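2-C-methyl-D-erythritol 4-phosphate cytidylyltransferase (Thermus thermophilus HB8, PDB 2PX7) probably catalyses the transfer of the cytidylyl group of CTP to 2-C-methyl-D-erythritol 4-phosphate, releasing diphosphate, in the non-mevalonate route to isoprenoids. Local coordinates at residues Q171-T175 with A176-E180; A181-Y184 with A185-K188; D195-L198 with V199-L202. All blocks are in the same frame, centred on the assembly; numbering follows the deposited sequence.

Overall arrangement
Followed from the N terminus, the three contacts come strictly in series: each is local, none closes a long loop, and none nests in or crosses another. Contact 1 is the turn where strand 165-174 of the central mixed sheet passes into helix 175-188. Contact 2 is the last part of that same helix, about 13 Å on between centres. After a short connection the chain returns as helix 195-201, contact 3, which lies against both of the others. His182 of contact 2 is bonded to Asp195, Gln171 of contact 1 to the backbone of Ala196, and Phe173 packs on Asp195 and Ala196. Contact 3 also reaches the second subunit through Gln200.

Contact 1: Q171-T175 with A176-E180; sequences QGFFT and ALLRE
Leu178 lays CD1 over one face of the Phe173 ring, 4.2 Å above its plane and displaced toward the rim, while CD2 of the same leucine meets Phe173 CD2 at 4.0 Å. In the plane of the ring, at its edge, lies Gln171 OE1. The second flat group, the Arg179 guanidinium, carries the methyl of Thr175 centrally on one face, with Thr175 CG2 3.7 Å from Arg179 CZ. With CG2 anti to the backbone N, OG1 stands beside that N (chi1 -49°) and is bonded to the carbonyl of Leu106, so one branch meets the arginine and the other ties the turn to a neighbouring loop.

The helix begins here. Phe174, at the N-cap position, offers its O to Leu178 N at 3.1 Å, almost straight (167°), and more weakly to Leu177 N. Next, Arg179 N reaches Thr175 O at 3.0 Å. Phe174 CB and Leu177 CB touch beside the first turn. Upstream, Phe173 is backbone-bonded to Val109 and its side chain faces helix 195-201. This is a strand-to-helix junction of a Rossmann-like alpha/beta fold, where a central strand turns about 95° into a helix that packs, farther on, against helices 93-103 and 195-201.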
loop_
_atom_site.group_PDB
_atom_site.type_symbol
_atom_site.label_atom_id
_atom_site.label_comp_id
_atom_site.label_asym_id
_atom_site.label_seq_id
_atom_site.Cartn_x
_atom_site.Cartn_y
_atom_site.Cartn_z
ATOM N N GLN A 171 -1.079 14.291 -10.041
ATOM C CA GLN A 171 -1.716 15.426 -9.368
ATOM C C GLN A 171 -2.019 16.525 -10.389
ATOM O O GLN A 171 -1.167 16.853 -11.224
ATOM C CB GLN A 171 -0.828 15.934 -8.224
ATOM C CG GLN A 171 -0.332 14.800 -7.295
ATOM C CD GLN A 171 0.251 15.277 -6.004
ATOM O OE1 GLN A 171 0.574 16.470 -5.827
ATOM N NE2 GLN A 171 0.353 14.354 -5.045
ATOM N N GLY A 172 -3.227 17.089 -10.328
ATOM C CA GLY A 172 -3.725 17.996 -11.362
ATOM C C GLY A 172 -3.890 19.404 -10.827
ATOM O O GLY A 172 -4.332 19.592 -9.715
ATOM N N PHE A 173 -3.519 20.400 -11.623
ATOM C CA PHE A 173 -3.567 21.792 -11.161
ATOM C C PHE A 173 -3.860 22.704 -12.332
ATOM O O PHE A 173 -3.522 22.360 -13.473
ATOM C CB PHE A 173 -2.215 22.206 -10.533
ATOM C CG PHE A 173 -1.762 21.311 -9.401
ATOM C CD1 PHE A 173 -2.247 21.499 -8.112
ATOM C CD2 PHE A 173 -0.850 20.298 -9.627
ATOM C CE1 PHE A 173 -1.848 20.655 -7.052
ATOM C CE2 PHE A 173 -0.437 19.450 -8.593
ATOM C CZ PHE A 173 -0.954 19.627 -7.297
ATOM N N PHE A 174 -4.470 23.860 -12.059
ATOM C CA PHE A 174 -4.325 24.992 -12.987
ATOM C C PHE A 174 -2.822 25.290 -13.080
ATOM O O PHE A 174 -2.141 25.415 -12.062
ATOM C CB PHE A 174 -5.074 26.243 -12.497
ATOM C CG PHE A 174 -6.577 26.057 -12.351
ATOM C CD1 PHE A 174 -7.282 25.160 -13.170
ATOM C CD2 PHE A 174 -7.294 26.810 -11.424
ATOM C CE1 PHE A 174 -8.664 25.013 -13.043
ATOM C CE2 PHE A 174 -8.686 26.653 -11.276
ATOM C CZ PHE A 174 -9.362 25.766 -12.093
ATOM N N THR A 175 -2.300 25.386 -14.300
ATOM C CA THR A 175 -0.865 25.670 -14.535
ATOM C C THR A 175 -0.410 26.953 -13.829
ATOM O O THR A 175 0.642 26.976 -13.186
ATOM C CB THR A 175 -0.592 25.770 -16.044
ATOM O OG1 THR A 175 -1.186 24.634 -16.686
ATOM C CG2 THR A 175 0.910 25.801 -16.341
ATOM N N ALA A 176 -1.224 27.993 -13.927
ATOM C CA ALA A 176 -0.952 29.285 -13.281
ATOM C C ALA A 176 -0.849 29.172 -11.752
ATOM O O ALA A 176 -0.075 29.882 -11.106
ATOM C CB ALA A 176 -2.042 30.269 -13.639
ATOM N N LEU A 177 -1.651 28.286 -11.171
ATOM C CA LEU A 177 -1.624 28.103 -9.734
ATOM C C LEU A 177 -0.330 27.392 -9.320
ATOM O O LEU A 177 0.322 27.796 -8.364
ATOM C CB LEU A 177 -2.862 27.324 -9.270
ATOM C CG LEU A 177 -2.893 26.900 -7.803
ATOM C CD1 LEU A 177 -2.952 28.125 -6.839
ATOM C CD2 LEU A 177 -4.066 25.967 -7.585
ATOM N N LEU A 178 0.030 26.331 -10.038
ATOM C CA LEU A 178 1.267 25.616 -9.732
ATOM C C LEU A 178 2.526 26.505 -9.917
ATOM O O LEU A 178 3.493 26.402 -9.159
ATOM C CB LEU A 178 1.361 24.291 -10.522
ATOM C CG LEU A 178 2.471 23.336 -10.038
ATOM C CD1 LEU A 178 2.268 22.975 -8.540
ATOM C CD2 LEU A 178 2.562 22.073 -10.893
ATOM N N ARG A 179 2.500 27.378 -10.920
ATOM C CA ARG A 179 3.533 28.414 -11.051
ATOM C C ARG A 179 3.589 29.319 -9.807
ATOM O O ARG A 179 4.649 29.469 -9.236
ATOM C CB ARG A 179 3.407 29.170 -12.389
ATOM C CG ARG A 179 3.533 28.189 -13.579
ATOM C CD ARG A 179 4.258 28.720 -14.810
ATOM N NE ARG A 179 3.317 29.070 -15.856
ATOM C CZ ARG A 179 3.284 28.583 -17.102
ATOM N NH1 ARG A 179 4.167 27.712 -17.557
ATOM N NH2 ARG A 179 2.338 29.009 -17.911
ATOM N N GLU A 180 2.455 29.862 -9.356
ATOM C CA GLU A 180 2.443 30.631 -8.100
ATOM C C GLU A 180 3.029 29.849 -6.930
ATOM O O GLU A 180 3.783 30.396 -6.126
ATOM C CB GLU A 180 1.034 31.090 -7.706
ATOM C CG GLU A 180 0.395 32.115 -8.621
ATOM C CD GLU A 180 1.073 33.492 -8.573
ATOM O OE1 GLU A 180 1.670 33.860 -7.534
ATOM O OE2 GLU A 180 0.981 34.214 -9.582
#

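Contact 2: A181-Y184 with A185-K188; sequences AHAY and ARRK
Arg186 N donates to His182 O at 3.0 Å, and the arginine side chain folds back over the same carbonyl: one face of its guanidinium lies above His182 O, offset toward the rim, and Ala183 CA also sits over a face of the group. Ala185 N bonds to Ala181 O at the same 3.0 Å, and Arg187 and Lys188 continue the series to the carbonyls of Ala183 and Tyr184.

The side-chain contact centres on Tyr184. Lys188, one turn later, passes over one face of the phenol ring, its CG 3.8 Å from the ring centroid and 14° off the normal, a CH-pi contact. Bends at chi2 and chi3 curl the lysine obliquely across the ring, bringing CE to 3.6 Å from Tyr184 OH. Arg187 comes from another direction: its NH2 is in the ring plane at the edge, 3.2 Å from Tyr184 CD1, with ring and guanidinium planes 68° apart, while Tyr184 CA lies over a guanidinium face. Tyr184 CG is anti to the backbone N (chi1 -178°), which stands the ring out from the helix, leaning toward its C-terminal end, where these two residues meet it. An alanine in place of this tyrosine would take away the face under Lys188 CG and is likely to leave the lysine chain and the Arg187 guanidinium free to turn.

On the inner side, Ala181 and Ala185 pack against Leu198, and His182, whose NE2 goes to Asp195, sets its ring among residues of helix 93-103. Ala181, His182 and Ala185 face the core, while exposed Arg186 and Lys188 flank them and Arg187 lies on the outer side: this is the C-terminal end of an amphipathic helix packed on helices 93-103 and 195-201 of the alpha/beta fold.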
loop_
_atom_site.group_PDB
_atom_site.type_symbol
_atom_site.label_atom_id
_atom_site.label_comp_id
_atom_site.label_asym_id
_atom_site.label_seq_id
_atom_site.Cartn_x
_atom_site.Cartn_y
_atom_site.Cartn_z
ATOM N N ALA A 181 2.650 28.574 -6.824
ATOM C CA ALA A 181 3.131 27.700 -5.757
ATOM C C ALA A 181 4.657 27.522 -5.801
ATOM O O ALA A 181 5.338 27.621 -4.772
ATOM C CB ALA A 181 2.428 26.350 -5.828
ATOM N N HIS A 182 5.179 27.228 -6.983
ATOM C CA HIS A 182 6.609 27.082 -7.151
ATOM C C HIS A 182 7.372 28.409 -6.931
ATOM O O HIS A 182 8.456 28.391 -6.366
ATOM C CB HIS A 182 6.949 26.427 -8.500
ATOM C CG HIS A 182 6.893 24.928 -8.467
ATOM N ND1 HIS A 182 7.999 24.146 -8.212
ATOM C CD2 HIS A 182 5.853 24.071 -8.624
ATOM C CE1 HIS A 182 7.650 22.872 -8.237
ATOM N NE2 HIS A 182 6.350 22.799 -8.482
ATOM N N ALA A 183 6.786 29.539 -7.331
ATOM C CA ALA A 183 7.399 30.867 -7.094
ATOM C C ALA A 183 7.526 31.201 -5.602
ATOM O O ALA A 183 8.578 31.662 -5.132
ATOM C CB ALA A 183 6.607 31.968 -7.822
ATOM N N TYR A 184 6.448 30.964 -4.857
ATOM C CA TYR A 184 6.452 31.161 -3.413
ATOM C C TYR A 184 7.420 30.204 -2.725
ATOM O O TYR A 184 8.123 30.598 -1.796
ATOM C CB TYR A 184 5.036 30.986 -2.860
ATOM C CG TYR A 184 4.901 31.209 -1.372
ATOM C CD1 TYR A 184 5.071 32.482 -0.812
ATOM C CD2 TYR A 184 4.580 30.155 -0.524
ATOM C CE1 TYR A 184 4.921 32.695 0.572
ATOM C CE2 TYR A 184 4.429 30.352 0.853
ATOM C CZ TYR A 184 4.596 31.625 1.393
ATOM O OH TYR A 184 4.468 31.814 2.763
ATOM N N ALA A 185 7.456 28.950 -3.179
ATOM C CA ALA A 185 8.387 27.967 -2.620
ATOM C C ALA A 185 9.856 28.365 -2.828
ATOM O O ALA A 185 10.671 28.173 -1.938
ATOM C CB ALA A 185 8.121 26.590 -3.167
ATOM N N ARG A 186 10.172 28.922 -3.998
ATOM C CA ARG A 186 11.518 29.417 -4.307
ATOM C C ARG A 186 11.947 30.500 -3.303
ATOM O O ARG A 186 13.034 30.415 -2.740
ATOM C CB ARG A 186 11.565 29.945 -5.750
ATOM C CG ARG A 186 12.960 30.041 -6.393
ATOM C CD ARG A 186 12.865 30.352 -7.915
ATOM N NE ARG A 186 11.995 29.397 -8.620
ATOM C CZ ARG A 186 10.911 29.708 -9.357
ATOM N NH1 ARG A 186 10.531 30.980 -9.547
ATOM N NH2 ARG A 186 10.205 28.731 -9.923
ATOM N N ARG A 187 11.068 31.477 -3.056
ATOM C CA ARG A 187 11.302 32.550 -2.071
ATOM C C ARG A 187 11.488 32.069 -0.628
ATOM O O ARG A 187 12.266 32.651 0.131
ATOM C CB ARG A 187 10.170 33.586 -2.105
ATOM C CG ARG A 187 9.915 34.158 -3.482
ATOM C CD ARG A 187 9.123 35.472 -3.490
ATOM N NE ARG A 187 8.082 35.586 -2.463
ATOM C CZ ARG A 187 6.795 35.310 -2.656
ATOM N NH1 ARG A 187 6.358 34.861 -3.839
ATOM N NH2 ARG A 187 5.939 35.473 -1.652
ATOM N N LYS A 188 10.775 31.017 -0.253
ATOM C CA LYS A 188 10.784 30.529 1.115
ATOM C C LYS A 188 11.801 29.420 1.384
ATOM O O LYS A 188 12.046 29.086 2.545
ATOM C CB LYS A 188 9.379 30.040 1.510
ATOM C CG LYS A 188 8.274 31.083 1.370
ATOM C CD LYS A 188 8.398 32.237 2.372
ATOM C CE LYS A 188 7.882 31.842 3.761
ATOM N NZ LYS A 188 7.690 33.035 4.653
#

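Contact 3: D195-L198 with V199-L202; sequences DAQL and VQAL
Gln197 and Gln200 are joined through a water on the two-turn helix 195-201, a short alpha-helical element packed between helix 175-188 and the second subunit. The water donates to Gln197 O at 2.6 Å and to Gln200 OE1 at 3.0 Å, tying a main-chain acceptor to a side-chain one. Gln197 O also takes Ala201 N at 3.2 Å, but that donor sits 37° out of the carbonyl plane and the bond is bent. By contrast, Gln200 N reaches Ala196 O at 3.0 Å with a nearly straight 168°, and Val199 N is held by Asp195 O at 3.2 Å. Leu202 N bonds to Val199 O, three residues back.

Both amide nitrogens have acceptors. With CG anti to the backbone N (chi1 -176°) and the chain extended beyond it, Gln200 sends NE2 to the carbonyl of Gly156 of the second subunit, whose Tyr155 packs on Ala196, Gln197 and Gln200. Gln197 turns NE2 back to Asp194 OD1 and Ser193 OG, just ahead of the helix, and its amide plane is nearly perpendicular to that of Gln200. Its side chain is about 11 Å from that of Lys217, which is predicted to position the MEP substrate.

On the inner side, the buried Asp195 carboxylate accepts from His182 through OD1, and OD2 makes a long, weak ion pair with Arg93. The first turn is held at Ala196 N, whose acceptor is Gln171 OE1 on the central strand. Apolar atoms fill in beside these bonds: Val199 CG2, set beside its own backbone N, rests 3.6 Å from Asp195 O.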
loop_
_atom_site.group_PDB
_atom_site.type_symbol
_atom_site.label_atom_id
_atom_site.label_comp_id
_atom_site.label_asym_id
_atom_site.label_seq_id
_atom_site.Cartn_x
_atom_site.Cartn_y
_atom_site.Cartn_z
ATOM N N ASP A 195 3.707 18.275 -5.208
ATOM C CA ASP A 195 3.246 19.584 -5.623
ATOM C C ASP A 195 2.051 20.046 -4.808
ATOM O O ASP A 195 1.907 21.228 -4.559
ATOM C CB ASP A 195 2.911 19.575 -7.121
ATOM C CG ASP A 195 4.164 19.522 -7.987
ATOM O OD1 ASP A 195 4.948 20.515 -8.000
ATOM O OD2 ASP A 195 4.372 18.472 -8.629
ATOM N N ALA A 196 1.190 19.115 -4.377
ATOM C CA ALA A 196 0.041 19.499 -3.537
ATOM C C ALA A 196 0.477 20.271 -2.299
ATOM O O ALA A 196 -0.180 21.212 -1.893
ATOM C CB ALA A 196 -0.748 18.269 -3.128
ATOM N N GLN A 197 1.584 19.871 -1.684
ATOM C CA GLN A 197 2.065 20.587 -0.489
ATOM C C GLN A 197 2.504 22.014 -0.744
ATOM O O GLN A 197 2.382 22.861 0.140
ATOM C CB GLN A 197 3.185 19.809 0.178
ATOM C CG GLN A 197 2.677 18.571 0.913
ATOM C CD GLN A 197 3.801 17.623 1.192
ATOM O OE1 GLN A 197 4.483 17.731 2.219
ATOM N NE2 GLN A 197 4.057 16.727 0.244
ATOM N N LEU A 198 3.023 22.285 -1.945
ATOM C CA LEU A 198 3.424 23.657 -2.333
ATOM C C LEU A 198 2.193 24.537 -2.537
ATOM O O LEU A 198 2.193 25.710 -2.192
ATOM C CB LEU A 198 4.230 23.623 -3.633
ATOM C CG LEU A 198 5.509 22.772 -3.681
ATOM C CD1 LEU A 198 6.243 23.046 -4.978
ATOM C CD2 LEU A 198 6.417 23.001 -2.468
ATOM N N VAL A 199 1.149 23.957 -3.122
ATOM C CA VAL A 199 -0.092 24.673 -3.373
ATOM C C VAL A 199 -0.808 24.995 -2.035
ATOM O O VAL A 199 -1.327 26.093 -1.841
ATOM C CB VAL A 199 -1.018 23.863 -4.366
ATOM C CG1 VAL A 199 -2.418 24.496 -4.475
ATOM C CG2 VAL A 199 -0.376 23.779 -5.755
ATOM N N GLN A 200 -0.819 24.014 -1.134
ATOM C CA GLN A 200 -1.309 24.171 0.240
ATOM C C GLN A 200 -0.629 25.343 0.976
ATOM O O GLN A 200 -1.295 26.102 1.672
ATOM C CB GLN A 200 -1.114 22.833 0.977
ATOM C CG GLN A 200 -1.650 22.735 2.395
ATOM C CD GLN A 200 -1.446 21.330 2.936
ATOM O OE1 GLN A 200 -0.381 20.720 2.748
ATOM N NE2 GLN A 200 -2.464 20.799 3.571
ATOM N N ALA A 201 0.679 25.523 0.786
ATOM C CA ALA A 201 1.412 26.623 1.432
ATOM C C ALA A 201 0.969 28.014 0.955
ATOM O O ALA A 201 1.170 29.012 1.644
ATOM C CB ALA A 201 2.927 26.427 1.278
ATOM N N LEU A 202 0.308 28.072 -0.201
ATOM C CA LEU A 202 -0.304 29.321 -0.671
ATOM C C LEU A 202 -1.592 29.685 0.058
ATOM O O LEU A 202 -2.013 30.831 0.050
ATOM C CB LEU A 202 -0.580 29.243 -2.184
ATOM C CG LEU A 202 0.556 29.459 -3.183
ATOM C CD1 LEU A 202 0.008 29.271 -4.604
ATOM C CD2 LEU A 202 1.184 30.858 -3.064
HETATM O O HOH W 1 2.070 22.427 2.654
#